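Local coordinates for protein mannose-specific lectin 2 chain 1 (Colocasia esculenta, PDB 5T1X) that binds mannose as one chain of a GNA-related taro lectin that assembles as a dimer of heterodimers and agglutinates rabbit erythrocytes, at residues A[5-10]-A[82-87]; A[42-47]-A[70-75]; A[12-17]-A[50-55]; A[18-23]-A[87-92]. One frame throughout, in Å; residues are numbered along the deposited sequence.

Interaction 1 (A[5-10]-A[82-87]); sequences YLLSGQ and NYAAVL
L6 and A85 form an antiparallel hydrogen-bonded pair, with L6 N to A85 O and A85 N to L6 O both 2.8 Å. Each carbonyl O also receives a CA-H contact, A85 O from Y5 CA and L6 O from A84 CA. The flanking pairs, Y5 with V86 and L7 with A84, are non-hydrogen-bonded. On their face L7 CD2 lies 3.7 Å from A84 CB, and Y5 CB meets V86 CG2 at 4.1 Å; the L6 and A85 side chains take the other face. Next along, S8 holds Y83 at both ends of its backbone: Y83 N donates to S8 OG at 3.0 Å, nearly straight at 174°, while S8 N stands above the carbonyl plane, 3.1 Å from Y83 O. The hydroxyl can serve because S8 OG sits between the backbone N and the carbonyl carbon (chi1 47°), turned toward the backbone of Y83, just ahead of strand 84-88. A type II turn from L7 to Q10 ends the edge strand, and Q10 OE1 accepts the N-H of L7, with L7 N 2.9 Å from Q10 OE1. In this beta-prism II (bulb-type lectin) fold L6 and A85 look into the prism, against L61, and L6 also packs on L53 and L55. The face of Y5, L7, A84 and V86 is turned to the partner lectin chain, where Y5 OH bonds to D94 N of that chain; strand 92-103 flanks strand 84-88 on its other side.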
loop_
_atom_site.group_PDB
_atom_site.type_symbol
_atom_site.label_atom_id
_atom_site.label_comp_id
_atom_site.label_asym_id
_atom_site.label_seq_id
_atom_site.Cartn_x
_atom_site.Cartn_y
_atom_site.Cartn_z
ATOM N N TYR A 5 -1.281 5.918 3.592
ATOM C CA TYR A 5 -2.071 5.437 2.459
ATOM C C TYR A 5 -3.522 5.836 2.587
ATOM O O TYR A 5 -4.012 6.098 3.690
ATOM C CB TYR A 5 -1.966 3.905 2.268
ATOM C CG TYR A 5 -2.612 3.087 3.370
ATOM C CD1 TYR A 5 -3.986 2.867 3.387
ATOM C CD2 TYR A 5 -1.842 2.472 4.355
ATOM C CE1 TYR A 5 -4.590 2.129 4.408
ATOM C CE2 TYR A 5 -2.430 1.691 5.350
ATOM C CZ TYR A 5 -3.805 1.527 5.376
ATOM O OH TYR A 5 -4.409 0.779 6.361
ATOM N N LEU A 6 -4.205 5.843 1.439
ATOM C CA LEU A 6 -5.626 6.084 1.275
ATOM C C LEU A 6 -6.179 4.961 0.410
ATOM O O LEU A 6 -5.722 4.781 -0.718
ATOM C CB LEU A 6 -5.865 7.469 0.628
ATOM C CG LEU A 6 -7.298 7.820 0.225
ATOM C CD1 LEU A 6 -8.099 8.247 1.411
ATOM C CD2 LEU A 6 -7.321 8.941 -0.805
ATOM N N LEU A 7 -7.135 4.186 0.942
ATOM C CA LEU A 7 -7.746 3.095 0.174
ATOM C C LEU A 7 -9.005 3.586 -0.515
ATOM O O LEU A 7 -9.655 4.517 -0.020
ATOM C CB LEU A 7 -8.098 1.897 1.079
ATOM C CG LEU A 7 -6.991 1.289 1.935
ATOM C CD1 LEU A 7 -7.537 0.175 2.801
ATOM C CD2 LEU A 7 -5.815 0.815 1.088
ATOM N N SER A 8 -9.382 2.950 -1.636
ATOM C CA SER A 8 -10.619 3.317 -2.329
ATOM C C SER A 8 -11.793 3.149 -1.341
ATOM O O SER A 8 -11.863 2.150 -0.619
ATOM C CB SER A 8 -10.797 2.485 -3.600
ATOM O OG SER A 8 -10.563 1.108 -3.374
ATOM N N GLY A 9 -12.608 4.192 -1.217
ATOM C CA GLY A 9 -13.714 4.217 -0.263
ATOM C C GLY A 9 -13.412 5.035 0.984
ATOM O O GLY A 9 -14.334 5.381 1.727
ATOM N N GLN A 10 -12.120 5.343 1.240
ATOM C CA GLN A 10 -11.725 6.171 2.393
ATOM C C GLN A 10 -11.653 7.651 1.991
ATOM O O GLN A 10 -11.663 7.971 0.804
ATOM C CB GLN A 10 -10.388 5.705 2.982
ATOM C CG GLN A 10 -10.444 4.301 3.569
ATOM C CD GLN A 10 -9.107 3.871 4.125
ATOM O OE1 GLN A 10 -8.044 4.277 3.656
ATOM N NE2 GLN A 10 -9.133 3.019 5.126
ATOM N N ASN A 82 -10.336 -2.717 -5.824
ATOM C CA ASN A 82 -9.768 -2.082 -4.628
ATOM C C ASN A 82 -8.411 -1.500 -4.950
ATOM O O ASN A 82 -7.533 -2.216 -5.436
ATOM C CB ASN A 82 -9.646 -3.105 -3.484
ATOM C CG ASN A 82 -10.951 -3.745 -3.072
ATOM O OD1 ASN A 82 -11.958 -3.079 -2.861
ATOM N ND2 ASN A 82 -10.951 -5.058 -2.927
ATOM N N TYR A 83 -8.238 -0.203 -4.664
ATOM C CA TYR A 83 -7.003 0.515 -4.967
ATOM C C TYR A 83 -6.397 1.105 -3.709
ATOM O O TYR A 83 -7.077 1.229 -2.686
ATOM C CB TYR A 83 -7.289 1.631 -5.996
ATOM C CG TYR A 83 -7.557 1.083 -7.382
ATOM C CD1 TYR A 83 -6.555 1.052 -8.343
ATOM C CD2 TYR A 83 -8.806 0.567 -7.722
ATOM C CE1 TYR A 83 -6.777 0.497 -9.603
ATOM C CE2 TYR A 83 -9.032 -0.018 -8.969
ATOM C CZ TYR A 83 -8.010 -0.050 -9.905
ATOM O OH TYR A 83 -8.201 -0.614 -11.136
ATOM N N ALA A 84 -5.127 1.487 -3.798
ATOM C CA ALA A 84 -4.427 2.118 -2.679
ATOM C C ALA A 84 -3.531 3.244 -3.182
ATOM O O ALA A 84 -2.718 3.018 -4.083
ATOM C CB ALA A 84 -3.600 1.083 -1.921
ATOM N N ALA A 85 -3.691 4.452 -2.619
ATOM C CA ALA A 85 -2.823 5.599 -2.902
ATOM C C ALA A 85 -1.824 5.635 -1.765
ATOM O O ALA A 85 -2.230 5.762 -0.612
ATOM C CB ALA A 85 -3.616 6.893 -2.998
ATOM N N VAL A 86 -0.543 5.407 -2.068
ATOM C CA VAL A 86 0.506 5.232 -1.057
ATOM C C VAL A 86 1.561 6.309 -1.165
ATOM O O VAL A 86 2.024 6.614 -2.265
ATOM C CB VAL A 86 1.146 3.820 -1.212
ATOM C CG1 VAL A 86 2.289 3.596 -0.216
ATOM C CG2 VAL A 86 0.099 2.724 -1.067
ATOM N N LEU A 87 1.961 6.864 -0.016
ATOM C CA LEU A 87 3.033 7.845 -0.000
ATOM C C LEU A 87 4.352 7.059 0.140
ATOM O O LEU A 87 4.699 6.566 1.221
ATOM C CB LEU A 87 2.833 8.899 1.099
ATOM C CG LEU A 87 3.876 10.022 1.194
ATOM C CD1 LEU A 87 4.188 10.642 -0.158
ATOM C CD2 LEU A 87 3.419 11.098 2.155
#

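Interaction 2 (A[42-47]-A[70-75]); sequences SNTANN and TVWRSR
S42 lies over the indole of W72, its CB 4.0 Å from the centroid of the five-membered ring and only 2° off the normal, a CH-pi contact. W72 belongs to a classic beta bulge in the edge strand 70-73 of the beta-prism II fold: V71 and W72 both face I63, and both side chains point toward the 42-47 loop. V71 CG1 enters that loop, lying 3.7 Å from N47 CB and 3.8 Å from T44 CB. The T44 methyl lies between the two, T44 CG2 being 3.8 Å from both V71 CG1 and W72 CB, with the T44 and W72 side chains nearly at right angles. On the opposite ring face, toward the rim, the backbone S74 N stands 3.9 Å above the plane.

Polar groups one shell out set these positions. S42 OG donates to T44 OG1 at 2.7 Å and also accepts the N-H of L33, while T44 OG1 is bonded to C31 O, so the two hydroxyls tie the loop to the mannose-binding motif. N32, a mannose-binding residue, takes part as well: its OD1 accepts the N-H of T44. The W72 indole lies near W40, itself probably a mannose contact by analogy with relatives. A type II turn from T44 to N47 carries the chain onward. T44 OG1 can meet S42 while CG2 meets W72 because OG1 sits between the backbone N and the carbonyl carbon (chi1 50°), which leaves CG2 anti to that carbon.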
loop_
_atom_site.group_PDB
_atom_site.type_symbol
_atom_site.label_atom_id
_atom_site.label_comp_id
_atom_site.label_asym_id
_atom_site.label_seq_id
_atom_site.Cartn_x
_atom_site.Cartn_y
_atom_site.Cartn_z
ATOM N N SER A 42 -1.770 19.831 -6.598
ATOM C CA SER A 42 -2.914 19.693 -7.507
ATOM C C SER A 42 -3.193 21.032 -8.214
ATOM O O SER A 42 -3.881 21.054 -9.242
ATOM C CB SER A 42 -4.148 19.229 -6.742
ATOM O OG SER A 42 -4.513 20.147 -5.722
ATOM N N ASN A 43 -2.653 22.145 -7.645
ATOM C CA ASN A 43 -2.762 23.532 -8.136
ATOM C C ASN A 43 -4.244 23.967 -8.187
ATOM O O ASN A 43 -4.712 24.523 -9.187
ATOM C CB ASN A 43 -2.061 23.683 -9.502
ATOM C CG ASN A 43 -1.666 25.094 -9.889
ATOM O OD1 ASN A 43 -2.106 26.094 -9.303
ATOM N ND2 ASN A 43 -0.834 25.204 -10.913
ATOM N N THR A 44 -4.973 23.712 -7.085
ATOM C CA THR A 44 -6.399 24.026 -6.953
ATOM C C THR A 44 -6.644 24.937 -5.733
ATOM O O THR A 44 -7.680 24.823 -5.069
ATOM C CB THR A 44 -7.220 22.719 -6.884
ATOM O OG1 THR A 44 -6.654 21.838 -5.912
ATOM C CG2 THR A 44 -7.317 22.012 -8.233
ATOM N N ALA A 45 -5.690 25.846 -5.446
ATOM C CA ALA A 45 -5.777 26.780 -4.321
ATOM C C ALA A 45 -6.926 27.781 -4.524
ATOM O O ALA A 45 -7.063 28.345 -5.606
ATOM C CB ALA A 45 -4.453 27.509 -4.133
ATOM N N ASN A 46 -7.770 27.940 -3.480
ATOM C CA ASN A 46 -8.966 28.793 -3.353
ATOM C C ASN A 46 -10.124 28.326 -4.274
ATOM O O ASN A 46 -11.058 29.092 -4.513
ATOM C CB ASN A 46 -8.635 30.283 -3.583
ATOM C CG ASN A 46 -7.449 30.763 -2.780
ATOM O OD1 ASN A 46 -6.371 31.021 -3.322
ATOM N ND2 ASN A 46 -7.600 30.841 -1.464
ATOM N N ASN A 47 -10.108 27.051 -4.715
ATOM C CA ASN A 47 -11.152 26.513 -5.599
ATOM C C ASN A 47 -12.354 25.920 -4.833
ATOM O O ASN A 47 -13.307 25.459 -5.469
ATOM C CB ASN A 47 -10.570 25.468 -6.555
ATOM C CG ASN A 47 -9.577 26.008 -7.560
ATOM O OD1 ASN A 47 -8.975 27.072 -7.387
ATOM N ND2 ASN A 47 -9.369 25.269 -8.633
ATOM N N THR A 70 -16.765 18.192 -7.887
ATOM C CA THR A 70 -15.387 17.810 -8.219
ATOM C C THR A 70 -14.565 19.062 -8.575
ATOM O O THR A 70 -15.020 19.930 -9.324
ATOM C CB THR A 70 -15.380 16.734 -9.318
ATOM O OG1 THR A 70 -16.132 15.619 -8.845
ATOM C CG2 THR A 70 -13.976 16.253 -9.679
ATOM N N VAL A 71 -13.359 19.137 -7.998
ATOM C CA VAL A 71 -12.392 20.227 -8.135
ATOM C C VAL A 71 -11.187 19.764 -8.992
ATOM O O VAL A 71 -10.659 20.545 -9.784
ATOM C CB VAL A 71 -11.954 20.702 -6.712
ATOM C CG1 VAL A 71 -10.838 21.737 -6.770
ATOM C CG2 VAL A 71 -13.139 21.246 -5.917
ATOM N N TRP A 72 -10.763 18.499 -8.827
ATOM C CA TRP A 72 -9.606 17.920 -9.518
ATOM C C TRP A 72 -9.731 16.398 -9.567
ATOM O O TRP A 72 -10.321 15.807 -8.662
ATOM C CB TRP A 72 -8.309 18.342 -8.777
ATOM C CG TRP A 72 -7.019 17.769 -9.300
ATOM C CD1 TRP A 72 -6.186 18.335 -10.219
ATOM C CD2 TRP A 72 -6.377 16.561 -8.865
ATOM N NE1 TRP A 72 -5.085 17.535 -10.417
ATOM C CE2 TRP A 72 -5.177 16.436 -9.601
ATOM C CE3 TRP A 72 -6.723 15.543 -7.959
ATOM C CZ2 TRP A 72 -4.310 15.345 -9.442
ATOM C CZ3 TRP A 72 -5.856 14.473 -7.791
ATOM C CH2 TRP A 72 -4.666 14.381 -8.527
ATOM N N ARG A 73 -9.191 15.773 -10.630
ATOM C CA ARG A 73 -9.167 14.313 -10.803
ATOM C C ARG A 73 -7.832 13.883 -11.438
ATOM O O ARG A 73 -7.277 14.622 -12.252
ATOM C CB ARG A 73 -10.388 13.796 -11.603
ATOM C CG ARG A 73 -10.542 14.335 -13.019
ATOM C CD ARG A 73 -11.841 13.875 -13.659
ATOM N NE ARG A 73 -12.989 14.680 -13.235
ATOM C CZ ARG A 73 -13.463 15.729 -13.901
ATOM N NH1 ARG A 73 -12.891 16.119 -15.035
ATOM N NH2 ARG A 73 -14.510 16.399 -13.440
ATOM N N SER A 74 -7.302 12.706 -11.041
ATOM C CA SER A 74 -6.017 12.214 -11.554
ATOM C C SER A 74 -6.101 11.685 -13.009
ATOM O O SER A 74 -5.056 11.431 -13.613
ATOM C CB SER A 74 -5.438 11.142 -10.638
ATOM O OG SER A 74 -6.346 10.077 -10.416
ATOM N N ARG A 75 -7.328 11.505 -13.549
ATOM C CA ARG A 75 -7.647 11.061 -14.925
ATOM C C ARG A 75 -7.292 9.583 -15.198
ATOM O O ARG A 75 -8.051 8.912 -15.901
ATOM C CB ARG A 75 -7.007 11.969 -15.992
#

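Interaction 3 (A[12-17]-A[50-55]); sequences LNTDGH and DCKLTL
L12 and L53 make the tight half of this contact, an antiparallel hydrogen-bonded pair at the edge of one sheet of the beta-prism II fold. L12 N meets L53 O and L53 N meets L12 O, each at 2.9 Å, and the side chains, both with CG anti to the backbone N (chi1 180° and -179°), point into the core and cross at a slant. They touch twice, L12 CB to L53 CB at 3.9 Å and L12 CD2 to L53 CD2 at 4.0 Å. M27 of strand 23-27 packs on both leucines, and L53 also leans on L61 and I63.

The other face is looser and more exposed. There N13 and K52 lie side by side, pointing the same way, with N13 ND2 3.5 Å from K52 CE. The lysine chain bends at its last torsion so that K52 NZ donates to D50 O (3.1 Å). From N13 to G16 the chain makes a type II turn toward strand 16-20, leaving the sheet beside C51, whose disulfide to C31 reaches the mannose-binding motif. Past the last ladder pair, the T14 hydroxyl continues the link: T14 OG1 donates to C51 O at 2.7 Å, coming from well above the carbonyl plane.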
loop_
_atom_site.group_PDB
_atom_site.type_symbol
_atom_site.label_atom_id
_atom_site.label_comp_id
_atom_site.label_asym_id
_atom_site.label_seq_id
_atom_site.Cartn_x
_atom_site.Cartn_y
_atom_site.Cartn_z
ATOM N N LEU A 12 -9.579 11.465 2.872
ATOM C CA LEU A 12 -8.574 12.315 3.506
ATOM C C LEU A 12 -9.297 13.650 3.675
ATOM O O LEU A 12 -9.560 14.352 2.689
ATOM C CB LEU A 12 -7.257 12.413 2.705
ATOM C CG LEU A 12 -6.138 13.300 3.307
ATOM C CD1 LEU A 12 -5.563 12.701 4.582
ATOM C CD2 LEU A 12 -5.011 13.517 2.307
ATOM N N ASN A 13 -9.747 13.922 4.909
ATOM C CA ASN A 13 -10.529 15.105 5.256
ATOM C C ASN A 13 -9.714 16.400 5.175
ATOM O O ASN A 13 -8.486 16.369 5.040
ATOM C CB ASN A 13 -11.128 14.948 6.654
ATOM C CG ASN A 13 -12.430 14.190 6.661
ATOM O OD1 ASN A 13 -12.465 12.963 6.809
ATOM N ND2 ASN A 13 -13.534 14.910 6.504
ATOM N N THR A 14 -10.426 17.544 5.262
ATOM C CA THR A 14 -9.874 18.895 5.217
ATOM C C THR A 14 -8.813 19.054 6.303
ATOM O O THR A 14 -9.049 18.705 7.462
ATOM C CB THR A 14 -11.011 19.921 5.347
ATOM O OG1 THR A 14 -12.098 19.512 4.514
ATOM C CG2 THR A 14 -10.580 21.323 4.965
ATOM N N ASP A 15 -7.625 19.531 5.893
ATOM C CA ASP A 15 -6.408 19.759 6.685
ATOM C C ASP A 15 -5.803 18.430 7.194
ATOM O O ASP A 15 -4.965 18.439 8.098
ATOM C CB ASP A 15 -6.640 20.763 7.835
ATOM C CG ASP A 15 -6.954 22.172 7.362
ATOM O OD1 ASP A 15 -6.237 22.671 6.459
ATOM O OD2 ASP A 15 -7.894 22.784 7.910
ATOM N N GLY A 16 -6.167 17.323 6.541
ATOM C CA GLY A 16 -5.664 15.992 6.861
ATOM C C GLY A 16 -4.326 15.711 6.208
ATOM O O GLY A 16 -3.962 16.356 5.217
ATOM N N HIS A 17 -3.585 14.743 6.763
ATOM C CA HIS A 17 -2.268 14.365 6.254
ATOM C C HIS A 17 -2.095 12.899 5.953
ATOM O O HIS A 17 -2.661 12.043 6.631
ATOM C CB HIS A 17 -1.177 14.670 7.299
ATOM C CG HIS A 17 -1.066 16.085 7.752
ATOM N ND1 HIS A 17 0.016 16.865 7.410
ATOM C CD2 HIS A 17 -1.848 16.777 8.605
ATOM C CE1 HIS A 17 -0.159 18.018 8.028
ATOM N NE2 HIS A 17 -1.274 18.016 8.749
ATOM N N ASP A 50 -14.040 23.254 2.634
ATOM C CA ASP A 50 -14.245 21.933 3.251
ATOM C C ASP A 50 -13.961 20.799 2.229
ATOM O O ASP A 50 -14.738 19.845 2.121
ATOM C CB ASP A 50 -15.667 21.817 3.855
ATOM C CG ASP A 50 -15.981 22.869 4.903
ATOM O OD1 ASP A 50 -16.802 23.766 4.613
ATOM O OD2 ASP A 50 -15.400 22.797 6.010
ATOM N N CYS A 51 -12.839 20.922 1.489
ATOM C CA CYS A 51 -12.428 19.962 0.453
ATOM C C CYS A 51 -11.867 18.679 1.037
ATOM O O CYS A 51 -11.205 18.693 2.076
ATOM C CB CYS A 51 -11.449 20.595 -0.527
ATOM S SG CYS A 51 -12.144 22.006 -1.428
ATOM N N LYS A 52 -12.133 17.563 0.336
ATOM C CA LYS A 52 -11.736 16.209 0.738
ATOM C C LYS A 52 -11.148 15.436 -0.433
ATOM O O LYS A 52 -11.550 15.650 -1.579
ATOM C CB LYS A 52 -12.970 15.456 1.276
ATOM C CG LYS A 52 -13.585 16.039 2.552
ATOM C CD LYS A 52 -15.037 15.604 2.731
ATOM C CE LYS A 52 -15.669 16.154 3.990
ATOM N NZ LYS A 52 -15.874 17.628 3.923
ATOM N N LEU A 53 -10.234 14.500 -0.137
ATOM C CA LEU A 53 -9.608 13.634 -1.130
ATOM C C LEU A 53 -10.191 12.242 -1.009
ATOM O O LEU A 53 -10.284 11.706 0.097
ATOM C CB LEU A 53 -8.071 13.599 -0.945
ATOM C CG LEU A 53 -7.261 12.752 -1.937
ATOM C CD1 LEU A 53 -7.315 13.320 -3.356
ATOM C CD2 LEU A 53 -5.819 12.636 -1.490
ATOM N N THR A 54 -10.610 11.668 -2.142
ATOM C CA THR A 54 -11.151 10.312 -2.198
ATOM C C THR A 54 -10.469 9.548 -3.336
ATOM O O THR A 54 -9.781 10.137 -4.180
ATOM C CB THR A 54 -12.688 10.295 -2.348
ATOM O OG1 THR A 54 -13.076 11.060 -3.486
ATOM C CG2 THR A 54 -13.421 10.754 -1.080
ATOM N N LEU A 55 -10.650 8.234 -3.341
ATOM C CA LEU A 55 -10.088 7.359 -4.361
ATOM C C LEU A 55 -11.216 6.477 -4.862
ATOM O O LEU A 55 -11.836 5.776 -4.067
ATOM C CB LEU A 55 -8.917 6.553 -3.767
ATOM C CG LEU A 55 -8.177 5.551 -4.670
ATOM C CD1 LEU A 55 -7.446 6.252 -5.803
ATOM C CD2 LEU A 55 -7.175 4.756 -3.854
#

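Interaction 4 (A[18-23]-A[87-92]); sequences LKNGDF and LHPDGR
F23 has CG anti to its own carbonyl carbon (chi1 -55°), which lays its ring against the 88-91 turn, while N20, with CG anti to the backbone N (chi1 -164°), extends its amide to L87. The ring takes G91 CA over its centre, a CH-pi contact with G91 CA 3.4 Å from the centroid and 7° off the normal. G91, with no side chain, lets its CA come this near the ring. P89 O comes up obliquely, 3.2 Å from F23 CE2. N20 ND2 donates to L87 O at 2.9 Å, close to the amide plane, and also bonds T5 OG1 of the partner lectin chain, so both neighbours restrain the amide's rotation. Two beta hairpin ends of the beta-prism II thus meet: strands 16-20 and 23-27, joined by the type II' turn N20 to F23, and strands 84-88 and 92-103. L87 reaches from the second toward the first, its CD2 methyl 3.4 Å from F23 O and 3.5 Å from L18 O. P89 lies alongside N20, with P89 CD 3.6 Å from N20 ND2. A water donates to P89 O (2.7 Å) and, at longer range, to N20 O, bridging the two turns at the edge of the F23 ring.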
loop_
_atom_site.group_PDB
_atom_site.type_symbol
_atom_site.label_atom_id
_atom_site.label_comp_id
_atom_site.label_asym_id
_atom_site.label_seq_id
_atom_site.Cartn_x
_atom_site.Cartn_y
_atom_site.Cartn_z
ATOM N N LEU A 18 -1.206 12.626 4.994
ATOM C CA LEU A 18 -0.514 11.365 4.733
ATOM C C LEU A 18 0.949 11.711 4.910
ATOM O O LEU A 18 1.355 12.772 4.436
ATOM C CB LEU A 18 -0.787 10.744 3.361
ATOM C CG LEU A 18 -2.202 10.269 3.010
ATOM C CD1 LEU A 18 -2.162 9.488 1.717
ATOM C CD2 LEU A 18 -2.814 9.384 4.103
ATOM N N LYS A 19 1.737 10.898 5.637
ATOM C CA LYS A 19 3.131 11.281 5.851
ATOM C C LYS A 19 4.042 10.076 5.815
ATOM O O LYS A 19 3.713 9.029 6.369
ATOM C CB LYS A 19 3.290 12.034 7.195
ATOM C CG LYS A 19 4.666 12.658 7.435
ATOM C CD LYS A 19 4.674 13.525 8.688
ATOM C CE LYS A 19 6.010 14.164 8.987
ATOM N NZ LYS A 19 6.371 15.214 7.994
ATOM N N ASN A 20 5.209 10.238 5.181
ATOM C CA ASN A 20 6.237 9.202 5.178
ATOM C C ASN A 20 7.586 9.931 5.252
ATOM O O ASN A 20 8.015 10.540 4.272
ATOM C CB ASN A 20 6.112 8.249 3.979
ATOM C CG ASN A 20 6.904 6.974 4.171
ATOM O OD1 ASN A 20 7.838 6.900 4.975
ATOM N ND2 ASN A 20 6.586 5.954 3.400
ATOM N N GLY A 21 8.186 9.940 6.450
ATOM C CA GLY A 21 9.425 10.666 6.707
ATOM C C GLY A 21 9.193 12.159 6.552
ATOM O O GLY A 21 8.218 12.687 7.084
ATOM N N ASP A 22 10.026 12.832 5.742
ATOM C CA ASP A 22 9.925 14.281 5.516
ATOM C C ASP A 22 8.822 14.659 4.525
ATOM O O ASP A 22 8.494 15.843 4.390
ATOM C CB ASP A 22 11.273 14.835 5.013
ATOM C CG ASP A 22 12.432 14.703 5.987
ATOM O OD1 ASP A 22 12.181 14.654 7.212
ATOM O OD2 ASP A 22 13.594 14.703 5.526
ATOM N N PHE A 23 8.264 13.673 3.827
ATOM C CA PHE A 23 7.242 13.886 2.804
ATOM C C PHE A 23 5.871 13.918 3.440
ATOM O O PHE A 23 5.478 12.976 4.134
ATOM C CB PHE A 23 7.373 12.825 1.711
ATOM C CG PHE A 23 8.776 12.833 1.143
ATOM C CD1 PHE A 23 9.206 13.869 0.316
ATOM C CD2 PHE A 23 9.687 11.838 1.482
ATOM C CE1 PHE A 23 10.513 13.890 -0.185
ATOM C CE2 PHE A 23 10.992 11.860 0.977
ATOM C CZ PHE A 23 11.392 12.879 0.139
ATOM N N LEU A 87 1.961 6.864 -0.016
ATOM C CA LEU A 87 3.033 7.845 -0.000
ATOM C C LEU A 87 4.352 7.059 0.140
ATOM O O LEU A 87 4.699 6.566 1.221
ATOM C CB LEU A 87 2.833 8.899 1.099
ATOM C CG LEU A 87 3.876 10.022 1.194
ATOM C CD1 LEU A 87 4.188 10.642 -0.158
ATOM C CD2 LEU A 87 3.419 11.098 2.155
ATOM N N HIS A 88 5.060 6.925 -0.995
ATOM C CA HIS A 88 6.344 6.230 -1.098
ATOM C C HIS A 88 7.413 6.987 -0.294
ATOM O O HIS A 88 7.405 8.225 -0.317
ATOM C CB HIS A 88 6.749 6.129 -2.581
ATOM C CG HIS A 88 7.872 5.179 -2.858
ATOM N ND1 HIS A 88 9.188 5.524 -2.604
ATOM C CD2 HIS A 88 7.843 3.950 -3.427
ATOM C CE1 HIS A 88 9.912 4.482 -2.983
ATOM N NE2 HIS A 88 9.149 3.515 -3.495
ATOM N N PRO A 89 8.351 6.284 0.404
ATOM C CA PRO A 89 9.383 6.992 1.190
ATOM C C PRO A 89 10.345 7.849 0.352
ATOM O O PRO A 89 11.025 8.698 0.920
ATOM C CB PRO A 89 10.153 5.849 1.863
ATOM C CG PRO A 89 9.943 4.673 0.957
ATOM C CD PRO A 89 8.501 4.822 0.555
ATOM N N ASP A 90 10.424 7.623 -0.975
ATOM C CA ASP A 90 11.321 8.420 -1.832
ATOM C C ASP A 90 10.627 9.724 -2.321
ATOM O O ASP A 90 11.185 10.463 -3.137
ATOM C CB ASP A 90 11.914 7.581 -2.990
ATOM C CG ASP A 90 13.021 6.622 -2.545
ATOM O OD1 ASP A 90 13.832 7.005 -1.664
ATOM O OD2 ASP A 90 13.074 5.485 -3.069
ATOM N N GLY A 91 9.450 10.020 -1.767
ATOM C CA GLY A 91 8.755 11.281 -1.999
ATOM C C GLY A 91 7.815 11.423 -3.170
ATOM O O GLY A 91 7.799 12.478 -3.818
ATOM N N ARG A 92 7.013 10.397 -3.424
ATOM C CA ARG A 92 5.995 10.428 -4.472
ATOM C C ARG A 92 4.732 9.751 -3.992
ATOM O O ARG A 92 4.807 8.780 -3.238
ATOM C CB ARG A 92 6.477 9.816 -5.808
ATOM C CG ARG A 92 7.008 8.396 -5.757
ATOM C CD ARG A 92 7.655 8.017 -7.082
ATOM N NE ARG A 92 7.968 6.587 -7.137
ATOM C CZ ARG A 92 9.101 6.043 -6.703
ATOM N NH1 ARG A 92 10.052 6.802 -6.172
ATOM N NH2 ARG A 92 9.289 4.734 -6.792
HETATM O O HOH W 1 10.952 9.222 3.572
#

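Overall arrangement
The four contacts join the three antiparallel sheets of one bulb-type lectin domain. Interaction 1 lies within the sheet of strands 5-7, 84-88 and 92-103. Interaction 4, about 14 Å away between centres, shares L87 and strand 84-88 with it and links that sheet to the 16-20 hairpin. Strand 16-20 leads to interaction 3, about 17 Å from interaction 4; L55 there packs against interaction 1. Interaction 2 is about 12 Å from interaction 3 and reaches the same four-stranded sheet, but touches neither 1 nor 4. Along the chain, 2 and 3 fall between the segments of 1; 1 and 4, 2 and 3, and 3 and 4 interleave. Interactions 1 and 4 join the N-terminal strands to the late hairpin.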